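Local coordinates for PAC2 family protein (Streptomyces avermitilis, PDB 3MNF) that is of unknown function but belongs to the PAC2 family, whose members include proteasome assembly chaperones, at residues 38-43 with 67-72; 113-118 with 174-179. One frame throughout, in Å; residues are numbered along the deposited sequence.

Interaction 1 (38-43 with 67-72); sequences FAALDA and WPTTRL
One face of the Phe-38 ring lies over the CB and backbone carbonyl of Leu-72: CB of Leu-72 comes to 3.7 Å from CZ of Phe-38, an off-centre CH-pi contact 30° from the ring normal, and Leu-72 O sits over the same ring. Phe-38 adopts a chi1 of 63°, which sets CG between its backbone N and carbonyl carbon and swings the ring across the neighbouring strand. Beneath it, Leu-72 O takes two N-H groups, from Phe-38 N at 2.9 Å and from Ala-39 N at 3.3 Å, the latter on a lone pair in the carbonyl plane. Two residues facing one define a classic beta bulge in this antiparallel pairing of strands 36-40 and 70-78, whose short segments run at 171°. Past the bulge, Leu-72 N returns a bond to Ala-39 O, and Leu-41 N reaches Thr-70 O at 2.9 Å. Ala-40 and Arg-71 form a non-hydrogen-bonded pair: CB of Ala-40 lies over a face of the guanidinium, 3.6 Å from Arg-71 NH1, which also makes a salt bridge to Glu-110 of the second subunit. On the face of Ala-39 and Leu-72, Phe-107 of helix 97-111 packs on Ala-39. Beyond the strand pair, Thr-69 OG1 is turned toward Leu-41 O, modelled only 2.4 Å away, too short for the bond's length to be trusted, while the Thr-69 methyl CG2 turns to Ala-40 CB.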
ATOM      1  N   PHE A  38      -8.819 -17.945 -15.780  1.00 73.14           N
ATOM      2  CA  PHE A  38      -7.381 -17.868 -15.594  1.00 72.66           C
ATOM      3  C   PHE A  38      -6.929 -16.777 -14.609  1.00 70.42           C
ATOM      4  O   PHE A  38      -5.750 -16.697 -14.287  1.00 71.40           O
ATOM      5  CB  PHE A  38      -6.699 -17.673 -16.929  1.00 72.96           C
ATOM      6  CG  PHE A  38      -7.064 -16.404 -17.588  1.00 71.27           C
ATOM      7  CD1 PHE A  38      -8.182 -16.335 -18.406  1.00 71.48           C
ATOM      8  CD2 PHE A  38      -6.308 -15.261 -17.381  1.00 71.00           C
ATOM      9  CE1 PHE A  38      -8.539 -15.147 -19.021  1.00 69.89           C
ATOM     10  CE2 PHE A  38      -6.656 -14.068 -17.982  1.00 69.75           C
ATOM     11  CZ  PHE A  38      -7.786 -14.012 -18.803  1.00 69.37           C
ATOM     12  N   ALA A  39      -7.837 -15.932 -14.136  1.00 67.31           N
ATOM     13  CA  ALA A  39      -7.428 -14.908 -13.186  1.00 65.79           C
ATOM     14  C   ALA A  39      -8.590 -14.325 -12.402  1.00 63.76           C
ATOM     15  O   ALA A  39      -9.644 -14.086 -12.947  1.00 62.98           O
ATOM     16  CB  ALA A  39      -6.652 -13.788 -13.906  1.00 64.78           C
ATOM     17  N   ALA A  40      -8.387 -14.114 -11.118  1.00 63.61           N
ATOM     18  CA  ALA A  40      -9.296 -13.312 -10.336  1.00 63.02           C
ATOM     19  C   ALA A  40      -8.526 -12.103  -9.771  1.00 62.81           C
ATOM     20  O   ALA A  40      -7.383 -12.252  -9.326  1.00 64.41           O
ATOM     21  CB  ALA A  40      -9.871 -14.137  -9.219  1.00 64.23           C
ATOM     22  N   LEU A  41      -9.120 -10.910  -9.793  1.00 61.24           N
ATOM     23  CA  LEU A  41      -8.483  -9.783  -9.124  1.00 61.41           C
ATOM     24  C   LEU A  41      -8.476 -10.005  -7.616  1.00 63.04           C
ATOM     25  O   LEU A  41      -9.400 -10.601  -7.054  1.00 64.14           O
ATOM     26  CB  LEU A  41      -9.162  -8.462  -9.429  1.00 59.76           C
ATOM     27  CG  LEU A  41      -9.152  -8.003 -10.881  1.00 59.92           C
ATOM     28  CD1 LEU A  41      -9.685  -6.584 -10.977  1.00 60.36           C
ATOM     29  CD2 LEU A  41      -7.775  -8.069 -11.461  1.00 60.10           C
ATOM     30  N   ASP A  42      -7.414  -9.535  -6.971  1.00 63.62           N
ATOM     31  CA  ASP A  42      -7.264  -9.653  -5.539  1.00 64.24           C
ATOM     32  C   ASP A  42      -8.298  -8.806  -4.784  1.00 63.06           C
ATOM     33  O   ASP A  42      -8.148  -7.587  -4.677  1.00 62.97           O
ATOM     34  CB  ASP A  42      -5.866  -9.193  -5.171  1.00 65.75           C
ATOM     35  CG  ASP A  42      -5.536  -9.473  -3.755  1.00 68.25           C
ATOM     36  OD1 ASP A  42      -6.496  -9.596  -2.977  1.00 68.30           O
ATOM     37  OD2 ASP A  42      -4.332  -9.591  -3.425  1.00 71.58           O
ATOM     38  N   ALA A  43      -9.318  -9.456  -4.227  1.00 62.50           N
ATOM     39  CA  ALA A  43     -10.398  -8.767  -3.541  1.00 60.79           C
ATOM     40  C   ALA A  43      -9.882  -7.822  -2.484  1.00 61.11           C
ATOM     41  O   ALA A  43     -10.370  -6.703  -2.360  1.00 60.40           O
ATOM     42  CB  ALA A  43     -11.326  -9.740  -2.947  1.00 62.25           C
ATOM     43  N   TRP A  67     -14.939 -15.293  -1.949  1.00 68.64           N
ATOM     44  CA  TRP A  67     -14.806 -13.853  -1.777  1.00 66.80           C
ATOM     45  C   TRP A  67     -15.514 -13.144  -2.913  1.00 67.46           C
ATOM     46  O   TRP A  67     -15.617 -13.698  -3.999  1.00 69.52           O
ATOM     47  CB  TRP A  67     -13.317 -13.445  -1.752  1.00 66.07           C
ATOM     48  CG  TRP A  67     -12.585 -14.049  -0.605  1.00 65.03           C
ATOM     49  CD1 TRP A  67     -11.964 -15.259  -0.584  1.00 66.24           C
ATOM     50  CD2 TRP A  67     -12.441 -13.499   0.717  1.00 63.28           C
ATOM     51  NE1 TRP A  67     -11.432 -15.503   0.663  1.00 66.38           N
ATOM     52  CE2 TRP A  67     -11.708 -14.438   1.481  1.00 63.87           C
ATOM     53  CE3 TRP A  67     -12.850 -12.301   1.325  1.00 61.17           C
ATOM     54  CZ2 TRP A  67     -11.367 -14.216   2.816  1.00 61.98           C
ATOM     55  CZ3 TRP A  67     -12.520 -12.083   2.647  1.00 60.33           C
ATOM     56  CH2 TRP A  67     -11.781 -13.041   3.382  1.00 62.19           C
ATOM     57  N   PRO A  68     -15.994 -11.915  -2.685  1.00 66.84           N
ATOM     58  CA  PRO A  68     -16.401 -11.120  -3.825  1.00 68.05           C
ATOM     59  C   PRO A  68     -15.186 -10.850  -4.681  1.00 69.51           C
ATOM     60  O   PRO A  68     -14.127 -10.570  -4.144  1.00 69.32           O
ATOM     61  CB  PRO A  68     -16.855  -9.811  -3.193  1.00 67.13           C
ATOM     62  CG  PRO A  68     -16.273  -9.792  -1.834  1.00 65.77           C
ATOM     63  CD  PRO A  68     -16.202 -11.204  -1.416  1.00 65.98           C
ATOM     64  N   THR A  69     -15.305 -10.949  -6.002  1.00 60.86           N
ATOM     65  CA  THR A  69     -14.180 -10.534  -6.846  1.00 60.95           C
ATOM     66  C   THR A  69     -14.563 -10.294  -8.298  1.00 60.08           C
ATOM     67  O   THR A  69     -15.724 -10.192  -8.601  1.00 60.95           O
ATOM     68  CB  THR A  69     -12.931 -11.462  -6.670  1.00 62.52           C
ATOM     69  OG1 THR A  69     -11.764 -10.795  -7.189  1.00 62.78           O
ATOM     70  CG2 THR A  69     -13.152 -12.836  -7.323  1.00 62.94           C
ATOM     71  N   THR A  70     -13.579 -10.126  -9.165  1.00 59.70           N
ATOM     72  CA  THR A  70     -13.814  -9.921 -10.574  1.00 59.65           C
ATOM     73  C   THR A  70     -12.934 -10.953 -11.202  1.00 60.90           C
ATOM     74  O   THR A  70     -11.719 -10.961 -10.977  1.00 60.77           O
ATOM     75  CB  THR A  70     -13.384  -8.514 -11.010  1.00 58.94           C
ATOM     76  OG1 THR A  70     -14.229  -7.552 -10.363  1.00 59.76           O
ATOM     77  CG2 THR A  70     -13.500  -8.345 -12.500  1.00 57.95           C
ATOM     78  N   ARG A  71     -13.552 -11.854 -11.957  1.00 62.24           N
ATOM     79  CA  ARG A  71     -12.841 -13.006 -12.451  1.00 64.15           C
ATOM     80  C   ARG A  71     -12.759 -12.958 -13.969  1.00 64.70           C
ATOM     81  O   ARG A  71     -13.701 -12.520 -14.628  1.00 64.64           O
ATOM     82  CB  ARG A  71     -13.514 -14.267 -11.952  1.00 65.52           C
ATOM     83  CG  ARG A  71     -12.681 -15.529 -12.094  1.00 70.62           C
ATOM     84  CD  ARG A  71     -13.249 -16.685 -11.238  1.00 77.09           C
ATOM     85  NE  ARG A  71     -13.891 -16.203 -10.005  1.00 77.90           N
ATOM     86  CZ  ARG A  71     -13.370 -16.300  -8.783  1.00 79.15           C
ATOM     87  NH1 ARG A  71     -12.177 -16.880  -8.586  1.00 78.84           N
ATOM     88  NH2 ARG A  71     -14.063 -15.821  -7.748  1.00 78.44           N
ATOM     89  N   LEU A  72     -11.615 -13.380 -14.507  1.00 65.81           N
ATOM     90  CA  LEU A  72     -11.378 -13.410 -15.946  1.00 67.13           C
ATOM     91  C   LEU A  72     -11.286 -14.837 -16.516  1.00 69.47           C
ATOM     92  O   LEU A  72     -10.545 -15.676 -15.991  1.00 70.56           O
ATOM     93  CB  LEU A  72     -10.106 -12.636 -16.284  1.00 66.86           C
ATOM     94  CG  LEU A  72     -10.080 -11.129 -16.008  1.00 65.97           C
ATOM     95  CD1 LEU A  72      -9.515 -10.834 -14.617  1.00 67.53           C
ATOM     96  CD2 LEU A  72      -9.251 -10.396 -17.047  1.00 64.47           C
TER

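Interaction 2 (113-118 with 174-179); sequences VELVVV and PAVSLW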
ATOM      1  N   VAL A 113      -6.069  -7.735 -26.411  1.00 77.47           N
ATOM      2  CA  VAL A 113      -7.457  -7.341 -26.663  1.00 76.35           C
ATOM      3  C   VAL A 113      -7.530  -6.115 -27.564  1.00 78.48           C
ATOM      4  O   VAL A 113      -6.865  -5.116 -27.307  1.00 78.81           O
ATOM      5  CB  VAL A 113      -8.195  -7.015 -25.386  1.00 72.60           C
ATOM      6  CG1 VAL A 113      -9.488  -6.304 -25.717  1.00 71.06           C
ATOM      7  CG2 VAL A 113      -8.458  -8.277 -24.626  1.00 71.41           C
ATOM      8  N   GLU A 114      -8.331  -6.198 -28.625  1.00 80.91           N
ATOM      9  CA  GLU A 114      -8.457  -5.081 -29.567  1.00 83.31           C
ATOM     10  C   GLU A 114      -9.671  -4.202 -29.342  1.00 80.98           C
ATOM     11  O   GLU A 114      -9.677  -3.053 -29.789  1.00 82.58           O
ATOM     12  CB  GLU A 114      -8.394  -5.554 -31.022  1.00 87.62           C
ATOM     13  CG  GLU A 114      -6.960  -5.737 -31.549  1.00 94.04           C
ATOM     14  CD  GLU A 114      -6.011  -4.554 -31.231  1.00 98.75           C
ATOM     15  OE1 GLU A 114      -6.400  -3.621 -30.472  1.00 96.79           O
ATOM     16  OE2 GLU A 114      -4.864  -4.570 -31.751  1.00103.08           O
ATOM     17  N   LEU A 115     -10.674  -4.742 -28.647  1.00 77.43           N
ATOM     18  CA  LEU A 115     -11.896  -4.021 -28.332  1.00 74.67           C
ATOM     19  C   LEU A 115     -12.474  -4.477 -26.989  1.00 71.58           C
ATOM     20  O   LEU A 115     -12.533  -5.680 -26.702  1.00 70.77           O
ATOM     21  CB  LEU A 115     -12.906  -4.243 -29.451  1.00 76.14           C
ATOM     22  CG  LEU A 115     -14.389  -3.957 -29.225  1.00 73.59           C
ATOM     23  CD1 LEU A 115     -14.695  -2.463 -29.231  1.00 72.19           C
ATOM     24  CD2 LEU A 115     -15.181  -4.672 -30.277  1.00 72.13           C
ATOM     25  N   VAL A 116     -12.900  -3.510 -26.175  1.00 69.68           N
ATOM     26  CA  VAL A 116     -13.576  -3.805 -24.911  1.00 67.31           C
ATOM     27  C   VAL A 116     -15.062  -3.420 -24.958  1.00 67.56           C
ATOM     28  O   VAL A 116     -15.400  -2.234 -25.122  1.00 68.26           O
ATOM     29  CB  VAL A 116     -12.918  -3.064 -23.733  1.00 65.32           C
ATOM     30  CG1 VAL A 116     -13.602  -3.417 -22.448  1.00 62.43           C
ATOM     31  CG2 VAL A 116     -11.462  -3.417 -23.637  1.00 66.13           C
ATOM     32  N   VAL A 117     -15.951  -4.400 -24.807  1.00 67.19           N
ATOM     33  CA  VAL A 117     -17.370  -4.075 -24.650  1.00 67.50           C
ATOM     34  C   VAL A 117     -17.830  -4.281 -23.209  1.00 66.20           C
ATOM     35  O   VAL A 117     -17.625  -5.355 -22.620  1.00 66.18           O
ATOM     36  CB  VAL A 117     -18.281  -4.892 -25.569  1.00 69.11           C
ATOM     37  CG1 VAL A 117     -19.713  -4.379 -25.464  1.00 68.79           C
ATOM     38  CG2 VAL A 117     -17.772  -4.869 -27.024  1.00 71.34           C
ATOM     39  N   VAL A 118     -18.458  -3.265 -22.635  1.00 65.85           N
ATOM     40  CA  VAL A 118     -18.964  -3.393 -21.274  1.00 64.73           C
ATOM     41  C   VAL A 118     -20.487  -3.374 -21.279  1.00 65.71           C
ATOM     42  O   VAL A 118     -21.094  -2.567 -21.973  1.00 67.42           O
ATOM     43  CB  VAL A 118     -18.427  -2.274 -20.350  1.00 63.94           C
ATOM     44  CG1 VAL A 118     -18.679  -2.639 -18.876  1.00 61.63           C
ATOM     45  CG2 VAL A 118     -16.938  -2.004 -20.626  1.00 62.89           C
ATOM     46  N   PRO A 174     -10.005   0.857 -27.929  1.00 80.17           N
ATOM     47  CA  PRO A 174     -11.408   1.115 -28.285  1.00 79.90           C
ATOM     48  C   PRO A 174     -12.358   0.421 -27.329  1.00 76.66           C
ATOM     49  O   PRO A 174     -12.232  -0.782 -27.093  1.00 76.17           O
ATOM     50  CB  PRO A 174     -11.532   0.479 -29.654  1.00 82.06           C
ATOM     51  CG  PRO A 174     -10.180   0.533 -30.197  1.00 84.58           C
ATOM     52  CD  PRO A 174      -9.236   0.365 -29.077  1.00 82.79           C
ATOM     53  N   ALA A 175     -13.292   1.163 -26.759  1.00 75.36           N
ATOM     54  CA  ALA A 175     -14.287   0.537 -25.890  1.00 72.79           C
ATOM     55  C   ALA A 175     -15.664   1.149 -26.058  1.00 73.33           C
ATOM     56  O   ALA A 175     -15.803   2.333 -26.377  1.00 75.46           O
ATOM     57  CB  ALA A 175     -13.856   0.594 -24.442  1.00 70.12           C
ATOM     58  N   VAL A 176     -16.682   0.330 -25.850  1.00 72.00           N
ATOM     59  CA  VAL A 176     -18.061   0.801 -25.861  1.00 72.22           C
ATOM     60  C   VAL A 176     -18.782   0.088 -24.740  1.00 69.71           C
ATOM     61  O   VAL A 176     -18.460  -1.061 -24.418  1.00 68.94           O
ATOM     62  CB  VAL A 176     -18.771   0.557 -27.234  1.00 74.92           C
ATOM     63  CG1 VAL A 176     -18.568  -0.857 -27.721  1.00 74.51           C
ATOM     64  CG2 VAL A 176     -20.247   0.850 -27.144  1.00 75.60           C
ATOM     65  N   SER A 177     -19.730   0.773 -24.120  1.00 68.86           N
ATOM     66  CA  SER A 177     -20.610   0.100 -23.190  1.00 67.02           C
ATOM     67  C   SER A 177     -22.013   0.117 -23.748  1.00 68.19           C
ATOM     68  O   SER A 177     -22.434   1.111 -24.340  1.00 70.37           O
ATOM     69  CB  SER A 177     -20.563   0.743 -21.809  1.00 65.68           C
ATOM     70  OG  SER A 177     -20.603   2.151 -21.906  1.00 68.12           O
ATOM     71  N   LEU A 178     -22.713  -0.999 -23.574  1.00 66.92           N
ATOM     72  CA  LEU A 178     -24.103  -1.135 -23.968  1.00 67.88           C
ATOM     73  C   LEU A 178     -24.979  -1.122 -22.737  1.00 66.97           C
ATOM     74  O   LEU A 178     -24.726  -1.859 -21.790  1.00 65.56           O
ATOM     75  CB  LEU A 178     -24.296  -2.450 -24.704  1.00 68.73           C
ATOM     76  CG  LEU A 178     -23.348  -2.727 -25.867  1.00 68.75           C
ATOM     77  CD1 LEU A 178     -23.494  -4.147 -26.327  1.00 69.44           C
ATOM     78  CD2 LEU A 178     -23.664  -1.796 -26.996  1.00 71.67           C
ATOM     79  N   TRP A 179     -25.998  -0.278 -22.756  1.00 68.57           N
ATOM     80  CA  TRP A 179     -26.936  -0.152 -21.653  1.00 69.22           C
ATOM     81  C   TRP A 179     -28.362  -0.609 -22.002  1.00 72.41           C
ATOM     82  O   TRP A 179     -28.923  -0.232 -23.035  1.00 75.27           O
ATOM     83  CB  TRP A 179     -26.967   1.291 -21.183  1.00 69.50           C
ATOM     84  CG  TRP A 179     -25.695   1.663 -20.502  1.00 67.98           C
ATOM     85  CD1 TRP A 179     -24.565   2.144 -21.092  1.00 67.42           C
ATOM     86  CD2 TRP A 179     -25.397   1.542 -19.102  1.00 65.37           C
ATOM     87  NE1 TRP A 179     -23.595   2.330 -20.155  1.00 65.13           N
ATOM     88  CE2 TRP A 179     -24.078   1.976 -18.923  1.00 63.00           C
ATOM     89  CE3 TRP A 179     -26.122   1.106 -17.988  1.00 65.30           C
ATOM     90  CZ2 TRP A 179     -23.464   2.003 -17.679  1.00 60.33           C
ATOM     91  CZ3 TRP A 179     -25.508   1.128 -16.758  1.00 63.10           C
ATOM     92  CH2 TRP A 179     -24.192   1.575 -16.614  1.00 60.73           C
TER
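Val-117 and Val-176 lie side by side and point the same way, CG2 of Val-117 meeting CG1 of Val-176 at 4.1 Å. The other branch of Val-117, CG1, is anti to the backbone N (chi1 -173°) and extends to Leu-178, crossing that side chain at an angle with CG1 3.9 Å from Leu-178 CD1. One valine thus touches two side chains of the partner strand, each through a different methyl. On the reverse face Val-116 pairs with Ala-175, Val-116 CB lying 3.8 Å from Ala-175 CB. Val-118 pairs with Ser-177 on that face, Val-118 CB lying 4.0 Å from Ser-177 CB. The backbone evidence for a parallel ladder is a run of four bonds: Val-116 N to Pro-174 O, Val-176 N to Val-116 O at 3.0 Å, Val-118 N to Val-176 O at 2.8 Å, and Leu-178 N to Val-118 O. Val-116 and Val-118 each donate and accept, and the short segments run only 19° from parallel. At the start of the ladder, the Pro-174 ring approaches the Glu-114 carbonyl, with Pro-174 CD 3.5 Å from Glu-114 O. Helix 192-206 packs on the Val-117 and Val-176 face through Leu-205, helix 160-171 packs on the reverse face through Val-161 and Cys-168, and strands 7-13 and 134-138 continue the sheet beyond 115-124 and 175-183 respectively.

Both contacts belong to one mixed seven-stranded sheet, with centres 20 Å apart and nearest atoms about 8 Å apart, so they do not touch. Interaction 1 joins 36-40, an outermost strand of the sheet within this chain, to 70-78; interaction 2 joins the inner strands 115-124 and 175-183, with 82-91 and 7-13 lying between the two pairs. Along the chain they come in series, interaction 1 closing before interaction 2 opens. The antiparallel pair meets other subunits of the six-chain assembly, whereas no other chain touches the parallel pair. The sheet therefore combines a parallel interior packed between helices with an antiparallel margin that contributes to subunit contacts.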